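Local structure of hypothetical protein Rv1636 (Mycobacterium tuberculosis, 1TQ8) at residues P78-E81 with I82-D85; A86-R89 with A90-A93; L111-L114 with A115-K119. The protein is of unknown function but belongs to the universal stress protein A family, whose members are generally linked to survival of stress and in some cases bind nucleotides. All blocks are in the same frame, centred on the assembly; numbering follows the deposited sequence.

Contact 1 of 3, residues P78-E81 with I82-D85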
loop_
_atom_site.group_PDB
_atom_site.type_symbol
_atom_site.label_atom_id
_atom_site.label_comp_id
_atom_site.label_asym_id
_atom_site.label_seq_id
_atom_site.Cartn_x
_atom_site.Cartn_y
_atom_site.Cartn_z
ATOM N N PRO A 78 25.983 17.076 -3.022
ATOM C CA PRO A 78 25.414 17.264 -1.677
ATOM C C PRO A 78 24.984 15.960 -1.017
ATOM O O PRO A 78 24.873 15.876 0.211
ATOM C CB PRO A 78 24.216 18.173 -1.930
ATOM C CG PRO A 78 24.677 19.008 -3.082
ATOM C CD PRO A 78 25.339 17.986 -3.987
ATOM N N ILE A 79 24.725 14.940 -1.827
ATOM C CA ILE A 79 24.309 13.666 -1.264
ATOM C C ILE A 79 25.424 13.064 -0.393
ATOM O O ILE A 79 25.146 12.396 0.603
ATOM C CB ILE A 79 23.869 12.680 -2.383
ATOM C CG1 ILE A 79 23.375 11.374 -1.763
ATOM C CG2 ILE A 79 25.002 12.443 -3.369
ATOM C CD1 ILE A 79 22.876 10.370 -2.805
ATOM N N TYR A 80 26.682 13.333 -0.737
ATOM C CA TYR A 80 27.791 12.805 0.051
ATOM C C TYR A 80 27.893 13.405 1.458
ATOM O O TYR A 80 28.341 12.732 2.394
ATOM C CB TYR A 80 29.105 12.966 -0.711
ATOM C CG TYR A 80 29.181 12.032 -1.896
ATOM C CD1 TYR A 80 29.042 12.513 -3.196
ATOM C CD2 TYR A 80 29.312 10.649 -1.714
ATOM C CE1 TYR A 80 29.027 11.657 -4.275
ATOM C CE2 TYR A 80 29.299 9.779 -2.806
ATOM C CZ TYR A 80 29.155 10.294 -4.082
ATOM O OH TYR A 80 29.135 9.443 -5.171
ATOM N N GLU A 81 27.462 14.654 1.622
ATOM C CA GLU A 81 27.493 15.291 2.936
ATOM C C GLU A 81 26.440 14.619 3.809
ATOM O O GLU A 81 26.679 14.316 4.980
ATOM C CB GLU A 81 27.197 16.783 2.812
ATOM C CG GLU A 81 27.109 17.485 4.151
ATOM C CD GLU A 81 27.025 18.995 4.023
ATOM O OE1 GLU A 81 27.007 19.674 5.072
ATOM O OE2 GLU A 81 26.977 19.506 2.881
ATOM N N ILE A 82 25.270 14.389 3.221
ATOM C CA ILE A 82 24.178 13.719 3.904
ATOM C C ILE A 82 24.640 12.315 4.288
ATOM O O ILE A 82 24.397 11.857 5.396
ATOM C CB ILE A 82 22.939 13.603 2.983
ATOM C CG1 ILE A 82 22.307 14.984 2.795
ATOM C CG2 ILE A 82 21.934 12.604 3.557
ATOM C CD1 ILE A 82 21.214 15.014 1.752
ATOM N N LEU A 83 25.312 11.627 3.378
ATOM C CA LEU A 83 25.768 10.286 3.696
ATOM C C LEU A 83 26.797 10.336 4.813
ATOM O O LEU A 83 26.737 9.548 5.760
ATOM C CB LEU A 83 26.346 9.603 2.455
ATOM C CG LEU A 83 25.288 9.219 1.416
ATOM C CD1 LEU A 83 25.971 8.685 0.176
ATOM C CD2 LEU A 83 24.326 8.168 1.989
ATOM N N HIS A 84 27.727 11.279 4.707
ATOM C CA HIS A 84 28.773 11.444 5.717
ATOM C C HIS A 84 28.149 11.683 7.098
ATOM O O HIS A 84 28.505 11.028 8.078
ATOM C CB HIS A 84 29.685 12.622 5.344
ATOM C CG HIS A 84 30.667 12.982 6.412
ATOM N ND1 HIS A 84 31.823 12.265 6.636
ATOM C CD2 HIS A 84 30.645 13.962 7.346
ATOM C CE1 HIS A 84 32.470 12.788 7.661
ATOM N NE2 HIS A 84 31.776 13.819 8.111
ATOM N N ASP A 85 27.209 12.617 7.174
ATOM C CA ASP A 85 26.572 12.899 8.444
ATOM C C ASP A 85 25.821 11.679 8.964
ATOM O O ASP A 85 25.862 11.384 10.162
ATOM C CB ASP A 85 25.625 14.085 8.318
ATOM C CG ASP A 85 26.352 15.371 7.973
ATOM O OD1 ASP A 85 27.589 15.440 8.182
ATOM O OD2 ASP A 85 25.684 16.322 7.504
#

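Contact 2 of 3, residues A86-R89 with A90-A93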
loop_
_atom_site.group_PDB
_atom_site.type_symbol
_atom_site.label_atom_id
_atom_site.label_comp_id
_atom_site.label_asym_id
_atom_site.label_seq_id
_atom_site.Cartn_x
_atom_site.Cartn_y
_atom_site.Cartn_z
ATOM N N ALA A 86 25.141 10.956 8.079
ATOM C CA ALA A 86 24.409 9.773 8.517
ATOM C C ALA A 86 25.390 8.773 9.100
ATOM O O ALA A 86 25.108 8.114 10.089
ATOM C CB ALA A 86 23.655 9.144 7.342
ATOM N N LYS A 87 26.545 8.657 8.467
ATOM C CA LYS A 87 27.559 7.735 8.930
ATOM C C LYS A 87 28.037 8.170 10.315
ATOM O O LYS A 87 28.248 7.334 11.192
ATOM C CB LYS A 87 28.707 7.718 7.926
ATOM C CG LYS A 87 29.749 6.653 8.136
ATOM C CD LYS A 87 30.658 6.587 6.915
ATOM C CE LYS A 87 31.909 5.760 7.179
ATOM N NZ LYS A 87 32.850 5.806 6.025
ATOM N N GLU A 88 28.183 9.477 10.524
ATOM C CA GLU A 88 28.633 9.977 11.825
ATOM C C GLU A 88 27.614 9.673 12.905
ATOM O O GLU A 88 27.968 9.273 14.014
ATOM C CB GLU A 88 28.892 11.489 11.785
ATOM C CG GLU A 88 30.066 11.891 10.901
ATOM C CD GLU A 88 31.428 11.518 11.494
ATOM O OE1 GLU A 88 31.597 10.366 11.962
ATOM O OE2 GLU A 88 32.338 12.380 11.478
ATOM N N ARG A 89 26.341 9.856 12.587
ATOM C CA ARG A 89 25.315 9.589 13.573
ATOM C C ARG A 89 25.208 8.095 13.860
ATOM O O ARG A 89 24.971 7.697 14.997
ATOM C CB ARG A 89 23.975 10.154 13.110
ATOM C CG ARG A 89 22.885 10.022 14.149
ATOM C CD ARG A 89 21.872 11.132 14.027
ATOM N NE ARG A 89 20.882 11.047 15.094
ATOM C CZ ARG A 89 19.957 11.973 15.326
ATOM N NH1 ARG A 89 19.895 13.060 14.565
ATOM N NH2 ARG A 89 19.090 11.809 16.315
ATOM N N ALA A 90 25.393 7.261 12.845
ATOM C CA ALA A 90 25.321 5.819 13.071
ATOM C C ALA A 90 26.367 5.415 14.114
ATOM O O ALA A 90 26.060 4.684 15.060
ATOM C CB ALA A 90 25.547 5.049 11.764
ATOM N N HIS A 91 27.598 5.895 13.943
ATOM C CA HIS A 91 28.670 5.580 14.890
ATOM C C HIS A 91 28.277 6.006 16.310
ATOM O O HIS A 91 28.324 5.200 17.234
ATOM C CB HIS A 91 29.979 6.261 14.462
ATOM C CG HIS A 91 30.657 5.595 13.298
ATOM N ND1 HIS A 91 31.379 6.294 12.352
ATOM C CD2 HIS A 91 30.722 4.293 12.930
ATOM C CE1 HIS A 91 31.856 5.453 11.451
ATOM N NE2 HIS A 91 31.472 4.232 11.777
ATOM N N ASN A 92 27.859 7.255 16.478
ATOM C CA ASN A 92 27.469 7.731 17.797
ATOM C C ASN A 92 26.328 6.933 18.393
ATOM O O ASN A 92 25.959 7.137 19.545
ATOM C CB ASN A 92 27.073 9.204 17.748
ATOM C CG ASN A 92 28.179 10.077 17.208
ATOM O OD1 ASN A 92 29.350 9.693 17.235
ATOM N ND2 ASN A 92 27.821 11.264 16.727
ATOM N N ALA A 93 25.755 6.028 17.614
ATOM C CA ALA A 93 24.656 5.223 18.117
ATOM C C ALA A 93 25.123 3.803 18.405
ATOM O O ALA A 93 24.310 2.911 18.644
ATOM C CB ALA A 93 23.518 5.213 17.121
#

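Contact 3 of 3, residues L111-L114 with A115-K119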
loop_
_atom_site.group_PDB
_atom_site.type_symbol
_atom_site.label_atom_id
_atom_site.label_comp_id
_atom_site.label_asym_id
_atom_site.label_seq_id
_atom_site.Cartn_x
_atom_site.Cartn_y
_atom_site.Cartn_z
ATOM N N LEU A 111 17.252 -0.460 -4.506
ATOM C CA LEU A 111 17.311 -1.022 -3.159
ATOM C C LEU A 111 17.230 -2.557 -3.181
ATOM O O LEU A 111 17.957 -3.234 -2.453
ATOM C CB LEU A 111 16.202 -0.435 -2.282
ATOM C CG LEU A 111 16.213 -0.855 -0.809
ATOM C CD1 LEU A 111 17.495 -0.353 -0.161
ATOM C CD2 LEU A 111 14.976 -0.296 -0.070
ATOM N N VAL A 112 16.360 -3.109 -4.018
ATOM C CA VAL A 112 16.230 -4.558 -4.115
ATOM C C VAL A 112 17.563 -5.130 -4.601
ATOM O O VAL A 112 18.024 -6.172 -4.125
ATOM C CB VAL A 112 15.093 -4.940 -5.110
ATOM C CG1 VAL A 112 15.143 -6.425 -5.457
ATOM C CG2 VAL A 112 13.744 -4.595 -4.498
ATOM N N ASN A 113 18.178 -4.432 -5.552
ATOM C CA ASN A 113 19.451 -4.859 -6.120
ATOM C C ASN A 113 20.542 -4.840 -5.050
ATOM O O ASN A 113 21.351 -5.762 -4.951
ATOM C CB ASN A 113 19.852 -3.940 -7.282
ATOM C CG ASN A 113 21.092 -4.436 -8.014
ATOM O OD1 ASN A 113 21.050 -5.444 -8.722
ATOM N ND2 ASN A 113 22.205 -3.740 -7.831
ATOM N N LEU A 114 20.555 -3.782 -4.251
ATOM C CA LEU A 114 21.544 -3.650 -3.196
ATOM C C LEU A 114 21.366 -4.769 -2.169
ATOM O O LEU A 114 22.341 -5.399 -1.764
ATOM C CB LEU A 114 21.413 -2.277 -2.539
ATOM C CG LEU A 114 22.258 -1.970 -1.301
ATOM C CD1 LEU A 114 23.707 -2.296 -1.566
ATOM C CD2 LEU A 114 22.079 -0.506 -0.937
ATOM N N ALA A 115 20.119 -5.025 -1.775
ATOM C CA ALA A 115 19.819 -6.072 -0.807
ATOM C C ALA A 115 20.298 -7.414 -1.320
ATOM O O ALA A 115 20.806 -8.237 -0.565
ATOM C CB ALA A 115 18.326 -6.130 -0.539
ATOM N N ASP A 116 20.131 -7.636 -2.612
ATOM C CA ASP A 116 20.561 -8.890 -3.205
ATOM C C ASP A 116 22.084 -8.935 -3.279
ATOM O O ASP A 116 22.697 -9.950 -2.962
ATOM C CB ASP A 116 19.978 -9.040 -4.614
ATOM C CG ASP A 116 18.450 -9.092 -4.625
ATOM O OD1 ASP A 116 17.866 -9.030 -5.737
ATOM O OD2 ASP A 116 17.829 -9.201 -3.537
ATOM N N GLU A 117 22.690 -7.826 -3.693
ATOM C CA GLU A 117 24.136 -7.746 -3.844
ATOM C C GLU A 117 24.898 -7.849 -2.518
ATOM O O GLU A 117 25.987 -8.414 -2.465
ATOM C CB GLU A 117 24.490 -6.441 -4.558
ATOM C CG GLU A 117 25.661 -6.557 -5.508
ATOM C CD GLU A 117 25.431 -7.575 -6.615
ATOM O OE1 GLU A 117 24.552 -7.340 -7.472
ATOM O OE2 GLU A 117 26.130 -8.612 -6.623
ATOM N N GLU A 118 24.322 -7.310 -1.449
ATOM C CA GLU A 118 24.956 -7.340 -0.140
ATOM C C GLU A 118 24.328 -8.399 0.766
ATOM O O GLU A 118 24.671 -8.508 1.940
ATOM C CB GLU A 118 24.847 -5.959 0.511
ATOM C CG GLU A 118 25.806 -4.917 -0.064
ATOM C CD GLU A 118 27.180 -4.962 0.601
ATOM O OE1 GLU A 118 28.127 -4.320 0.091
ATOM O OE2 GLU A 118 27.312 -5.633 1.646
ATOM N N LYS A 119 23.399 -9.176 0.221
ATOM C CA LYS A 119 22.743 -10.214 1.004
ATOM C C LYS A 119 22.157 -9.663 2.309
ATOM O O LYS A 119 22.312 -10.263 3.373
ATOM C CB LYS A 119 23.743 -11.341 1.294
ATOM C CG LYS A 119 24.080 -12.167 0.049
ATOM C CD LYS A 119 25.399 -12.920 0.166
ATOM C CE LYS A 119 26.586 -11.963 0.143
ATOM N NZ LYS A 119 27.894 -12.685 0.243
#

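Contact 1 of 3, residues P78-E81 with I82-D85
Leu-83 makes the apolar part of this one-turn contact. Its CD1 methyl lies 4.2 Å from CG1 of Ile-79, one turn back on the same flank of the helix, and 4.3 Å from CD2 of Tyr-80, approaching that ring obliquely. Because CG of Leu-83 stands beside its own backbone N (chi1 -71°), the branch folds back along the helix and reaches both neighbours at once; CG also rests 3.3 Å from the carbonyl O of Ile-79. CG2 of Ile-79 sits over one face of the Tyr-80 ring, shifted toward its rim. Among the backbone hydrogen bonds, Leu-83 N to Ile-79 O is 2.9 Å, and two more in series, His-84 N to Tyr-80 O and Asp-85 N to Glu-81 O, are both 2.8 Å. The earliest, from Ile-82 N to Pro-78 O, is weak, at 3.4 Å. On the polar flank, Glu-81 and Asp-85 run side by side in the same direction. Their carboxylates, with planes 80° apart, hold like charges near each other, OE1 of Glu-81 being 4.3 Å from OD2 of Asp-85; this is probably mildly unfavourable, and may raise the pKa of one of them slightly. The same Asp-85 OD2 comes within 3.8 Å of CG of Glu-81, the base of an otherwise extended chain. Outside the two segments, Leu-83 and Tyr-80 press on Glu-100 and Pro-102 of strand 97-103, while Ile-79 and Leu-83 meet Ser-51 of strand 46-52. This is the N-terminal part of an amphipathic helix in a beta-alpha-beta crossover between neighbouring parallel strands, as in the alpha/beta fold of universal stress proteins.

Contact 2 of 3, residues A86-R89 with A90-A93
A chi1 of -171° on Lys-87 turns its extended chain away from its own N and alongside His-91, whose ring is swung back beside its own N (chi1 -75°). The two side chains therefore run the same way, and CG of Lys-87 comes to 4.1 Å from CE1 of the His-91 imidazole. The turned-back ring also puts one face against the carbonyl O of Lys-87, 3.6 Å from CG of His-91. Glu-88, bent at its second torsion, brings OE1 to the edge of that ring, near its plane and 4.1 Å from ND1 of His-91; the carboxylate plane is 78° from the ring. This is too long for direct bonding; the carboxylate may modestly favour a charged ring, while the nearby lysine would oppose it. Main-chain bonds continue the helix toward its C-terminal end: Ala-90 N to Ala-86 O is 2.9 Å, while His-91 N to Lys-87 O and Asn-92 N to Glu-88 O both stretch to 3.2 Å. Asn-92 folds its amide back over the carbonyl of Glu-88, with CG of Asn-92 3.3 Å from Glu-88 O. Toward the sheet, Ala-86 and Ala-90 pack on Ile-49, Ala-90 also on Leu-47 of strand 46-52, and Lys-87, Ala-90 and His-91 lie on Val-98 of strand 97-103. Arg-89 faces helix 28-41, touching Met-31 and forming a salt bridge with Asp-35, and Ala-93 meets Ala-38 there.

Contact 3 of 3, residues L111-L114 with A115-K119
A Schellman motif ends helix 107-117 here; in the turn leading into it, Leu-114 and Glu-118 lie side by side. CD1 of Leu-114 touches CG of Glu-118 at 3.7 Å, so the aliphatic part of the glutamate prolongs the leucine's apolar surface. Glu-118 can do this because its CG lies beside its own backbone N (chi1 -75°), turned back toward the preceding turn; a bend at its second torsion carries the carboxylate away, where OE1 forms a salt bridge with Arg-101 and OE2 one with Lys-46. Two bases thus hold the acid group, probably keeping it ionised. The backbone of the turn is well bonded, with Glu-118 N to Leu-114 O and Glu-117 N to Asn-113 O both 2.8 Å, followed by the terminating pattern: Lys-119 takes a positive phi of 53°, its N makes a weak 3.4 Å bond to Asp-116 O, and the N of the next residue reaches back to Ala-115 O. The chain is thereby turned out of the helix toward strand 122-126, an outermost strand of the parallel sheet within this chain. One turn earlier, Asp-116 folds its carboxylate over the carbonyl of Val-112, whose O is 3.1 Å from OD2 of Asp-116. Both are acceptors, an approach that would probably disfavour the charged form slightly. The other oxygen, OD1 of Asp-116, lies 3.8 Å from CG1 of Val-112, the two side chains pointing the same way. Asn-113 and Glu-117 are aligned alike but looser, with OD1 of Asn-113 4.2 Å from OE1 of Glu-117. Leu-111 and Leu-114 rest on Val-21 of strand 19-23, whereas Val-112 packs against Arg-148, and Ala-115 and Asp-116 against Ala-149, of a second subunit.

From the N terminus, the chain lays down strand 19-23, helix 28-41 and strand 46-52 before reaching contact 1, at the start of helix 79-91. Contact 2 follows directly on the same helix and runs past its C-terminal part, the two centres about 12 Å apart. Together they cover the helix of the crossover from strand 46-52 to its neighbour 97-103. Contact 3 comes later, on helix 107-117, between strands 97-103 and 122-126; its nearest atoms are about 9 Å from contact 1 and about 13 Å from contact 2. None closes a long loop, and none nests in or crosses another: they stand in series. Contacts 1 and 2 dress one side of the sheet, contact 3 the other, where other subunits pack.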